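Local coordinates for WbbM protein (Klebsiella pneumoniae, PDB 6U4B), which is a bifunctional O-antigen polymerase of a trimeric assembly, probably joining sugars through two glycosyltransferase modules, one of them related to family 8, at residues 553-561 with 573-581; 316-324 with 350-360. One frame throughout, in Å; residues are numbered along the deposited sequence.

Contact 1. Residues 553-561 with 573-581; sequences RKKPKMIHY and VDFYDDFIE. With MG (magnesium ion), chain C.
Arg553 and Asp574 supply the ionic part of this contact, a salt bridge from NH2 of Arg553 to OD2 of Asp574 at 3.0 Å. The guanidinium and carboxylate planes stand 64° apart, and the bridge runs through one nitrogen and one oxygen, without the side-by-side pairing of two N-H groups with two oxygens. A bend in the arginine chain at chi3 (74°) lays one face of the guanidinium against CE2 of Phe575, 3.6 Å from NH2 of Arg553; the two planes are inclined rather than stacked.

One hydrogen bond joins the segments: Tyr561 OH donates to Phe575 O over 2.7 Å, reaching the carbonyl from somewhat outside its plane. Phe575, in left-handed backbone conformation, is the third residue of a type II turn from Val573 to Tyr576. The tyrosine thus holds the turn that leads into helix 576-583.

Apolar packing gathers round the Phe575 ring. Ile559 lies over one face, CD1 coming to 3.5 Å from Phe575 CD1, while CG of Pro556 approaches CE1 of Phe575 obliquely at 3.8 Å. CD1 of Ile559 also abuts the Asp578 carboxylate, which is engaged by Lys412.

The example illustrates how a short strand can serve two sites: Ile559 packs on the turn, and His560 next to it binds magnesium through NE2 at 2.1 Å, with Asp406 and Asp408 of the DXD motif completing the protein ligands. Asn526 holds ND1 of that histidine. Strand 558-560 runs between strands 409-411 and 527-528, and Pro567 of helix 567-570 packs against both Tyr561 and Phe579.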
loop_
_atom_site.group_PDB
_atom_site.type_symbol
_atom_site.label_atom_id
_atom_site.label_comp_id
_atom_site.label_asym_id
_atom_site.label_seq_id
_atom_site.Cartn_x
_atom_site.Cartn_y
_atom_site.Cartn_z
ATOM N N ARG A 553 -10.916 14.934 -21.340
ATOM C CA ARG A 553 -10.612 15.075 -19.920
ATOM C C ARG A 553 -11.410 14.096 -19.068
ATOM O O ARG A 553 -10.939 13.674 -18.005
ATOM C CB ARG A 553 -10.888 16.504 -19.450
ATOM C CG ARG A 553 -9.787 17.496 -19.755
ATOM C CD ARG A 553 -10.115 18.868 -19.185
ATOM N NE ARG A 553 -9.960 18.934 -17.734
ATOM C CZ ARG A 553 -8.816 19.216 -17.118
ATOM N NH1 ARG A 553 -7.720 19.453 -17.829
ATOM N NH2 ARG A 553 -8.765 19.261 -15.793
ATOM N N LYS A 554 -12.609 13.719 -19.516
ATOM C CA LYS A 554 -13.484 12.883 -18.705
ATOM C C LYS A 554 -13.045 11.424 -18.657
ATOM O O LYS A 554 -13.387 10.725 -17.697
ATOM C CB LYS A 554 -14.923 12.984 -19.217
ATOM C CG LYS A 554 -15.505 14.386 -19.085
ATOM C CD LYS A 554 -16.959 14.453 -19.525
ATOM C CE LYS A 554 -17.880 13.820 -18.496
ATOM N NZ LYS A 554 -17.900 14.593 -17.223
ATOM N N LYS A 555 -12.298 10.945 -19.654
ATOM C CA LYS A 555 -11.772 9.579 -19.643
ATOM C C LYS A 555 -10.416 9.554 -20.337
ATOM O O LYS A 555 -10.261 8.984 -21.423
ATOM C CB LYS A 555 -12.751 8.614 -20.311
ATOM C CG LYS A 555 -12.560 7.170 -19.886
ATOM C CD LYS A 555 -12.714 7.028 -18.378
ATOM C CE LYS A 555 -12.314 5.638 -17.908
ATOM N NZ LYS A 555 -12.368 5.519 -16.424
ATOM N N PRO A 556 -9.400 10.158 -19.722
ATOM C CA PRO A 556 -8.084 10.211 -20.369
ATOM C C PRO A 556 -7.443 8.838 -20.438
ATOM O O PRO A 556 -7.659 7.978 -19.580
ATOM C CB PRO A 556 -7.273 11.152 -19.466
ATOM C CG PRO A 556 -8.281 11.824 -18.578
ATOM C CD PRO A 556 -9.393 10.839 -18.418
ATOM N N LYS A 557 -6.648 8.635 -21.488
ATOM C CA LYS A 557 -5.789 7.463 -21.564
ATOM C C LYS A 557 -4.345 7.775 -21.205
ATOM O O LYS A 557 -3.610 6.864 -20.801
ATOM C CB LYS A 557 -5.868 6.837 -22.961
ATOM C CG LYS A 557 -7.247 6.267 -23.259
ATOM C CD LYS A 557 -7.278 5.434 -24.526
ATOM C CE LYS A 557 -8.625 4.739 -24.674
ATOM N NZ LYS A 557 -8.783 4.079 -25.998
ATOM N N MET A 558 -3.935 9.037 -21.325
ATOM C CA MET A 558 -2.660 9.499 -20.794
ATOM C C MET A 558 -2.846 10.933 -20.327
ATOM O O MET A 558 -3.429 11.748 -21.046
ATOM C CB MET A 558 -1.537 9.406 -21.838
ATOM C CG MET A 558 -0.189 9.946 -21.363
ATOM S SD MET A 558 0.030 11.729 -21.581
ATOM C CE MET A 558 0.778 11.795 -23.211
ATOM N N ILE A 559 -2.347 11.230 -19.134
ATOM C CA ILE A 559 -2.437 12.556 -18.540
ATOM C C ILE A 559 -1.065 13.206 -18.644
ATOM O O ILE A 559 -0.066 12.637 -18.193
ATOM C CB ILE A 559 -2.909 12.481 -17.081
ATOM C CG1 ILE A 559 -4.303 11.859 -17.014
ATOM C CG2 ILE A 559 -2.886 13.859 -16.442
ATOM C CD1 ILE A 559 -4.710 11.396 -15.631
ATOM N N HIS A 560 -1.011 14.391 -19.243
ATOM C CA HIS A 560 0.241 15.095 -19.483
ATOM C C HIS A 560 0.322 16.276 -18.524
ATOM O O HIS A 560 -0.437 17.244 -18.653
ATOM C CB HIS A 560 0.333 15.555 -20.937
ATOM C CG HIS A 560 1.716 15.935 -21.362
ATOM N ND1 HIS A 560 2.031 16.269 -22.662
ATOM C CD2 HIS A 560 2.869 16.031 -20.658
ATOM C CE1 HIS A 560 3.319 16.553 -22.741
ATOM N NE2 HIS A 560 3.850 16.416 -21.539
ATOM N N TYR A 561 1.252 16.206 -17.570
ATOM C CA TYR A 561 1.446 17.308 -16.637
ATOM C C TYR A 561 2.393 18.347 -17.218
ATOM O O TYR A 561 3.334 18.787 -16.549
ATOM C CB TYR A 561 1.963 16.794 -15.298
ATOM C CG TYR A 561 1.040 15.784 -14.671
ATOM C CD1 TYR A 561 1.257 14.425 -14.839
ATOM C CD2 TYR A 561 -0.071 16.186 -13.941
ATOM C CE1 TYR A 561 0.407 13.494 -14.280
ATOM C CE2 TYR A 561 -0.926 15.263 -13.376
ATOM C CZ TYR A 561 -0.680 13.919 -13.550
ATOM O OH TYR A 561 -1.526 12.992 -12.993
ATOM N N VAL A 573 -3.588 20.745 -8.046
ATOM C CA VAL A 573 -3.438 20.521 -9.480
ATOM C C VAL A 573 -4.498 19.519 -9.923
ATOM O O VAL A 573 -4.882 18.623 -9.167
ATOM C CB VAL A 573 -1.995 20.040 -9.797
ATOM C CG1 VAL A 573 -1.963 19.051 -10.941
ATOM C CG2 VAL A 573 -1.084 21.223 -10.100
ATOM N N ASP A 574 -5.000 19.693 -11.146
ATOM C CA ASP A 574 -5.936 18.727 -11.710
ATOM C C ASP A 574 -5.233 17.404 -11.992
ATOM O O ASP A 574 -4.062 17.375 -12.387
ATOM C CB ASP A 574 -6.562 19.265 -12.996
ATOM C CG ASP A 574 -7.672 20.270 -12.736
ATOM O OD1 ASP A 574 -8.304 20.195 -11.662
ATOM O OD2 ASP A 574 -7.914 21.130 -13.610
ATOM N N PHE A 575 -5.965 16.302 -11.804
ATOM C CA PHE A 575 -5.428 14.948 -11.958
ATOM C C PHE A 575 -4.283 14.681 -10.983
ATOM O O PHE A 575 -3.411 13.848 -11.245
ATOM C CB PHE A 575 -4.971 14.677 -13.397
ATOM C CG PHE A 575 -6.056 14.838 -14.422
ATOM C CD1 PHE A 575 -7.024 13.860 -14.583
ATOM C CD2 PHE A 575 -6.107 15.963 -15.228
ATOM C CE1 PHE A 575 -8.023 14.000 -15.527
ATOM C CE2 PHE A 575 -7.104 16.111 -16.175
ATOM C CZ PHE A 575 -8.064 15.126 -16.324
ATOM N N TYR A 576 -4.277 15.394 -9.855
ATOM C CA TYR A 576 -3.215 15.218 -8.870
ATOM C C TYR A 576 -3.281 13.842 -8.221
ATOM O O TYR A 576 -2.240 13.236 -7.933
ATOM C CB TYR A 576 -3.302 16.316 -7.813
ATOM C CG TYR A 576 -2.457 16.067 -6.588
ATOM C CD1 TYR A 576 -1.073 16.027 -6.674
ATOM C CD2 TYR A 576 -3.045 15.886 -5.342
ATOM C CE1 TYR A 576 -0.296 15.802 -5.556
ATOM C CE2 TYR A 576 -2.279 15.663 -4.218
ATOM C CZ TYR A 576 -0.905 15.624 -4.328
ATOM O OH TYR A 576 -0.139 15.401 -3.209
ATOM N N ASP A 577 -4.492 13.332 -7.982
ATOM C CA ASP A 577 -4.628 12.001 -7.400
ATOM C C ASP A 577 -4.103 10.922 -8.340
ATOM O O ASP A 577 -3.594 9.894 -7.876
ATOM C CB ASP A 577 -6.088 11.729 -7.043
ATOM C CG ASP A 577 -6.624 12.689 -5.992
ATOM O OD1 ASP A 577 -5.815 13.293 -5.257
ATOM O OD2 ASP A 577 -7.861 12.837 -5.901
ATOM N N ASP A 578 -4.214 11.137 -9.654
ATOM C CA ASP A 578 -3.712 10.164 -10.620
ATOM C C ASP A 578 -2.201 10.017 -10.535
ATOM O O ASP A 578 -1.665 8.937 -10.812
ATOM C CB ASP A 578 -4.117 10.575 -12.033
ATOM C CG ASP A 578 -5.615 10.661 -12.203
ATOM O OD1 ASP A 578 -6.246 9.619 -12.474
ATOM O OD2 ASP A 578 -6.164 11.769 -12.040
ATOM N N PHE A 579 -1.498 11.089 -10.173
ATOM C CA PHE A 579 -0.053 11.010 -10.007
ATOM C C PHE A 579 0.312 10.352 -8.680
ATOM O O PHE A 579 1.151 9.445 -8.641
ATOM C CB PHE A 579 0.556 12.408 -10.102
ATOM C CG PHE A 579 2.007 12.460 -9.736
ATOM C CD1 PHE A 579 2.980 12.137 -10.664
ATOM C CD2 PHE A 579 2.401 12.835 -8.461
ATOM C CE1 PHE A 579 4.320 12.180 -10.327
ATOM C CE2 PHE A 579 3.737 12.882 -8.119
ATOM C CZ PHE A 579 4.699 12.554 -9.052
ATOM N N ILE A 580 -0.309 10.807 -7.588
ATOM C CA ILE A 580 -0.031 10.248 -6.265
ATOM C C ILE A 580 -0.303 8.751 -6.249
ATOM O O ILE A 580 0.466 7.971 -5.675
ATOM C CB ILE A 580 -0.862 10.983 -5.197
ATOM C CG1 ILE A 580 -0.344 12.408 -5.016
ATOM C CG2 ILE A 580 -0.847 10.226 -3.876
ATOM C CD1 ILE A 580 1.112 12.480 -4.593
ATOM N N GLU A 581 -1.399 8.333 -6.887
ATOM C CA GLU A 581 -1.756 6.920 -6.968
ATOM C C GLU A 581 -0.579 6.062 -7.421
ATOM O O GLU A 581 -0.393 4.941 -6.934
ATOM C CB GLU A 581 -2.938 6.757 -7.925
ATOM C CG GLU A 581 -3.399 5.334 -8.162
ATOM C CD GLU A 581 -4.343 5.237 -9.350
ATOM O OE1 GLU A 581 -4.109 4.390 -10.237
ATOM O OE2 GLU A 581 -5.311 6.023 -9.406
HETATM MG MG MG C . 5.821 16.945 -21.261
#

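Contact 2. Residues 316-324 with 350-360; sequences GGALINSII and LVNLTSAHPNV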
loop_
_atom_site.group_PDB
_atom_site.type_symbol
_atom_site.label_atom_id
_atom_site.label_comp_id
_atom_site.label_asym_id
_atom_site.label_seq_id
_atom_site.Cartn_x
_atom_site.Cartn_y
_atom_site.Cartn_z
ATOM N N GLY A 316 9.416 9.987 -13.641
ATOM C CA GLY A 316 9.567 8.757 -14.397
ATOM C C GLY A 316 9.129 7.527 -13.629
ATOM O O GLY A 316 8.599 6.580 -14.218
ATOM N N GLY A 317 9.343 7.518 -12.312
ATOM C CA GLY A 317 8.871 6.403 -11.506
ATOM C C GLY A 317 7.360 6.279 -11.516
ATOM O O GLY A 317 6.817 5.181 -11.670
ATOM N N ALA A 318 6.660 7.405 -11.352
ATOM C CA ALA A 318 5.201 7.386 -11.402
ATOM C C ALA A 318 4.704 6.920 -12.764
ATOM O O ALA A 318 3.763 6.120 -12.849
ATOM C CB ALA A 318 4.651 8.773 -11.076
ATOM N N LEU A 319 5.334 7.401 -13.839
ATOM C CA LEU A 319 4.950 6.982 -15.182
ATOM C C LEU A 319 5.138 5.482 -15.364
ATOM O O LEU A 319 4.215 4.775 -15.785
ATOM C CB LEU A 319 5.761 7.754 -16.223
ATOM C CG LEU A 319 5.626 7.289 -17.675
ATOM C CD1 LEU A 319 4.175 7.360 -18.150
ATOM C CD2 LEU A 319 6.539 8.102 -18.585
ATOM N N ILE A 320 6.335 4.977 -15.051
ATOM C CA ILE A 320 6.617 3.555 -15.227
ATOM C C ILE A 320 5.677 2.717 -14.374
ATOM O O ILE A 320 5.177 1.672 -14.814
ATOM C CB ILE A 320 8.096 3.261 -14.908
ATOM C CG1 ILE A 320 8.999 3.814 -16.017
ATOM C CG2 ILE A 320 8.323 1.767 -14.716
ATOM C CD1 ILE A 320 10.473 3.785 -15.684
ATOM N N ASN A 321 5.406 3.165 -13.148
ATOM C CA ASN A 321 4.445 2.454 -12.315
ATOM C C ASN A 321 3.055 2.472 -12.942
ATOM O O ASN A 321 2.336 1.467 -12.898
ATOM C CB ASN A 321 4.416 3.055 -10.912
ATOM C CG ASN A 321 4.425 1.996 -9.833
ATOM O OD1 ASN A 321 4.769 0.843 -10.088
ATOM N ND2 ASN A 321 4.049 2.381 -8.619
ATOM N N SER A 322 2.666 3.597 -13.552
ATOM C CA SER A 322 1.369 3.650 -14.219
ATOM C C SER A 322 1.330 2.709 -15.417
ATOM O O SER A 322 0.292 2.097 -15.698
ATOM C CB SER A 322 1.040 5.085 -14.649
ATOM O OG SER A 322 1.659 5.429 -15.883
ATOM N N ILE A 323 2.450 2.578 -16.133
ATOM C CA ILE A 323 2.507 1.648 -17.256
ATOM C C ILE A 323 2.331 0.217 -16.765
ATOM O O ILE A 323 1.601 -0.579 -17.369
ATOM C CB ILE A 323 3.826 1.826 -18.030
ATOM C CG1 ILE A 323 3.896 3.221 -18.653
ATOM C CG2 ILE A 323 3.969 0.749 -19.099
ATOM C CD1 ILE A 323 5.213 3.525 -19.329
ATOM N N ILE A 324 2.989 -0.128 -15.655
ATOM C CA ILE A 324 2.865 -1.472 -15.094
ATOM C C ILE A 324 1.437 -1.740 -14.637
ATOM O O ILE A 324 0.895 -2.834 -14.846
ATOM C CB ILE A 324 3.864 -1.662 -13.938
ATOM C CG1 ILE A 324 5.301 -1.640 -14.466
ATOM C CG2 ILE A 324 3.572 -2.952 -13.185
ATOM C CD1 ILE A 324 6.340 -1.726 -13.383
ATOM N N LEU A 350 14.087 2.406 -9.785
ATOM C CA LEU A 350 13.247 2.297 -10.975
ATOM C C LEU A 350 13.157 0.856 -11.465
ATOM O O LEU A 350 12.072 0.385 -11.826
ATOM C CB LEU A 350 13.782 3.213 -12.077
ATOM C CG LEU A 350 13.530 4.699 -11.816
ATOM C CD1 LEU A 350 14.471 5.566 -12.624
ATOM C CD2 LEU A 350 12.082 5.038 -12.132
ATOM N N VAL A 351 14.286 0.145 -11.492
ATOM C CA VAL A 351 14.267 -1.260 -11.884
ATOM C C VAL A 351 13.447 -2.075 -10.892
ATOM O O VAL A 351 12.696 -2.979 -11.279
ATOM C CB VAL A 351 15.703 -1.802 -12.015
ATOM C CG1 VAL A 351 15.685 -3.310 -12.218
ATOM C CG2 VAL A 351 16.423 -1.119 -13.168
ATOM N N ASN A 352 13.566 -1.759 -9.599
ATOM C CA ASN A 352 12.830 -2.491 -8.572
ATOM C C ASN A 352 11.320 -2.401 -8.756
ATOM O O ASN A 352 10.588 -3.231 -8.205
ATOM C CB ASN A 352 13.214 -1.980 -7.183
ATOM C CG ASN A 352 14.627 -2.368 -6.793
ATOM O OD1 ASN A 352 15.225 -3.260 -7.396
ATOM N ND2 ASN A 352 15.167 -1.703 -5.776
ATOM N N LEU A 353 10.836 -1.414 -9.514
ATOM C CA LEU A 353 9.418 -1.358 -9.848
ATOM C C LEU A 353 8.997 -2.504 -10.760
ATOM O O LEU A 353 7.818 -2.868 -10.773
ATOM C CB LEU A 353 9.083 -0.025 -10.521
ATOM C CG LEU A 353 9.326 1.273 -9.749
ATOM C CD1 LEU A 353 9.174 2.472 -10.679
ATOM C CD2 LEU A 353 8.373 1.384 -8.566
ATOM N N THR A 354 9.933 -3.076 -11.516
ATOM C CA THR A 354 9.632 -4.116 -12.491
ATOM C C THR A 354 9.991 -5.511 -12.006
ATOM O O THR A 354 9.758 -6.480 -12.736
ATOM C CB THR A 354 10.369 -3.837 -13.807
ATOM O OG1 THR A 354 11.778 -4.012 -13.612
ATOM C CG2 THR A 354 10.104 -2.413 -14.279
ATOM N N SER A 355 10.540 -5.639 -10.796
ATOM C CA SER A 355 11.099 -6.917 -10.361
ATOM C C SER A 355 10.026 -7.992 -10.233
ATOM O O SER A 355 10.271 -9.159 -10.558
ATOM C CB SER A 355 11.839 -6.736 -9.036
ATOM O OG SER A 355 12.950 -5.871 -9.195
ATOM N N ALA A 356 8.835 -7.624 -9.768
ATOM C CA ALA A 356 7.762 -8.595 -9.594
ATOM C C ALA A 356 7.004 -8.883 -10.881
ATOM O O ALA A 356 6.029 -9.644 -10.851
ATOM C CB ALA A 356 6.784 -8.110 -8.522
ATOM N N HIS A 357 7.431 -8.311 -12.008
ATOM C CA HIS A 357 6.700 -8.380 -13.272
ATOM C C HIS A 357 7.625 -8.925 -14.349
ATOM O O HIS A 357 8.394 -8.169 -14.967
ATOM C CB HIS A 357 6.152 -7.004 -13.647
ATOM C CG HIS A 357 5.376 -6.350 -12.548
ATOM N ND1 HIS A 357 4.043 -6.616 -12.323
ATOM C CD2 HIS A 357 5.747 -5.454 -11.601
ATOM C CE1 HIS A 357 3.624 -5.905 -11.291
ATOM N NE2 HIS A 357 4.638 -5.192 -10.835
ATOM N N PRO A 358 7.594 -10.235 -14.610
ATOM C CA PRO A 358 8.490 -10.798 -15.630
ATOM C C PRO A 358 8.160 -10.354 -17.044
ATOM O O PRO A 358 8.996 -10.536 -17.939
ATOM C CB PRO A 358 8.310 -12.313 -15.463
ATOM C CG PRO A 358 6.971 -12.466 -14.833
ATOM C CD PRO A 358 6.791 -11.273 -13.941
ATOM N N ASN A 359 6.984 -9.779 -17.278
ATOM C CA ASN A 359 6.608 -9.286 -18.596
ATOM C C ASN A 359 6.975 -7.823 -18.804
ATOM O O ASN A 359 6.592 -7.241 -19.823
ATOM C CB ASN A 359 5.107 -9.477 -18.824
ATOM C CG ASN A 359 4.264 -8.666 -17.860
ATOM O OD1 ASN A 359 4.617 -8.507 -16.691
ATOM N ND2 ASN A 359 3.147 -8.142 -18.348
ATOM N N VAL A 360 7.698 -7.217 -17.864
ATOM C CA VAL A 360 8.101 -5.817 -17.948
ATOM C C VAL A 360 9.609 -5.742 -17.747
ATOM O O VAL A 360 10.115 -6.102 -16.678
ATOM C CB VAL A 360 7.379 -4.941 -16.909
ATOM C CG1 VAL A 360 7.824 -3.490 -17.044
ATOM C CG2 VAL A 360 5.868 -5.060 -17.058
HETATM O O HOH W 1 5.816 -1.494 -9.206
#
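The imidazole of His357 carries Ile324 on one face and Ala356 on the other. CG2 of Ile324 sits almost centrally above the ring, 3.5 Å from the centroid and 13° off the normal, a CH-pi contact with good overlap; the methyl of Ala356 lies nearer the rim of the opposite face. The second flat group, the amide of Asn321, turns OD1 toward Leu353, whose CD2 is 3.9 Å away. A water donates to this oxygen and to Leu353 O, at 2.7 Å from Asn321 OD1, and so bridges the two segments although no direct hydrogen bond links them. The amide nitrogen, ND2, is taken up by Asn582 O, which limits rotation of the group.

Ile324 divides its branches. With CG1 anti to the carbonyl carbon (chi1 -67°), CG2 is left for the histidine, whereas CG1 meets CG1 of Val360 at 4.1 Å and CD1 presses on Leu353 O at 3.2 Å. That same CD1 also touches CG2 of Thr354, whose hydroxyl is tied back to Val351 O by a 2.7 Å bond from OG1, in the carbonyl plane and on a lone pair.

Two turns back toward the N-terminal end of the helix, Gly317 lets Leu350 come close, CD2 of the leucine lying 3.5 Å from CA of the glycine. Ile320 extends this patch, meeting Leu350 and Leu353 with separate methyls.

Helices 313-325 and 344-352 belong to successive beta-alpha-beta crossovers linking parallel strands 302-309, 333-340 and 360-366, the Rossmann-like arrangement expected of a family 8, GT-A-type glycosyltransferase.

From the N terminus, the chain first passes through the DUF4422 region and then reaches contact 2, which closes a 25-residue loop containing strand 333-340. Only after that loop is complete does contact 1 follow, closing a shorter loop of 11 residues that includes helix 567-570. The two are therefore in series, neither nested nor crossed, with centres about 18 Å apart, and they touch directly. Helix 576-583 of contact 1 returns to helix 313-325 of contact 2: CE1 of Phe579 packs on CB of Ala318 at 3.5 Å, and Glu581 pairs with Arg325. Strand 409-411 touches both, joining the parallel-sheet region to the magnesium site.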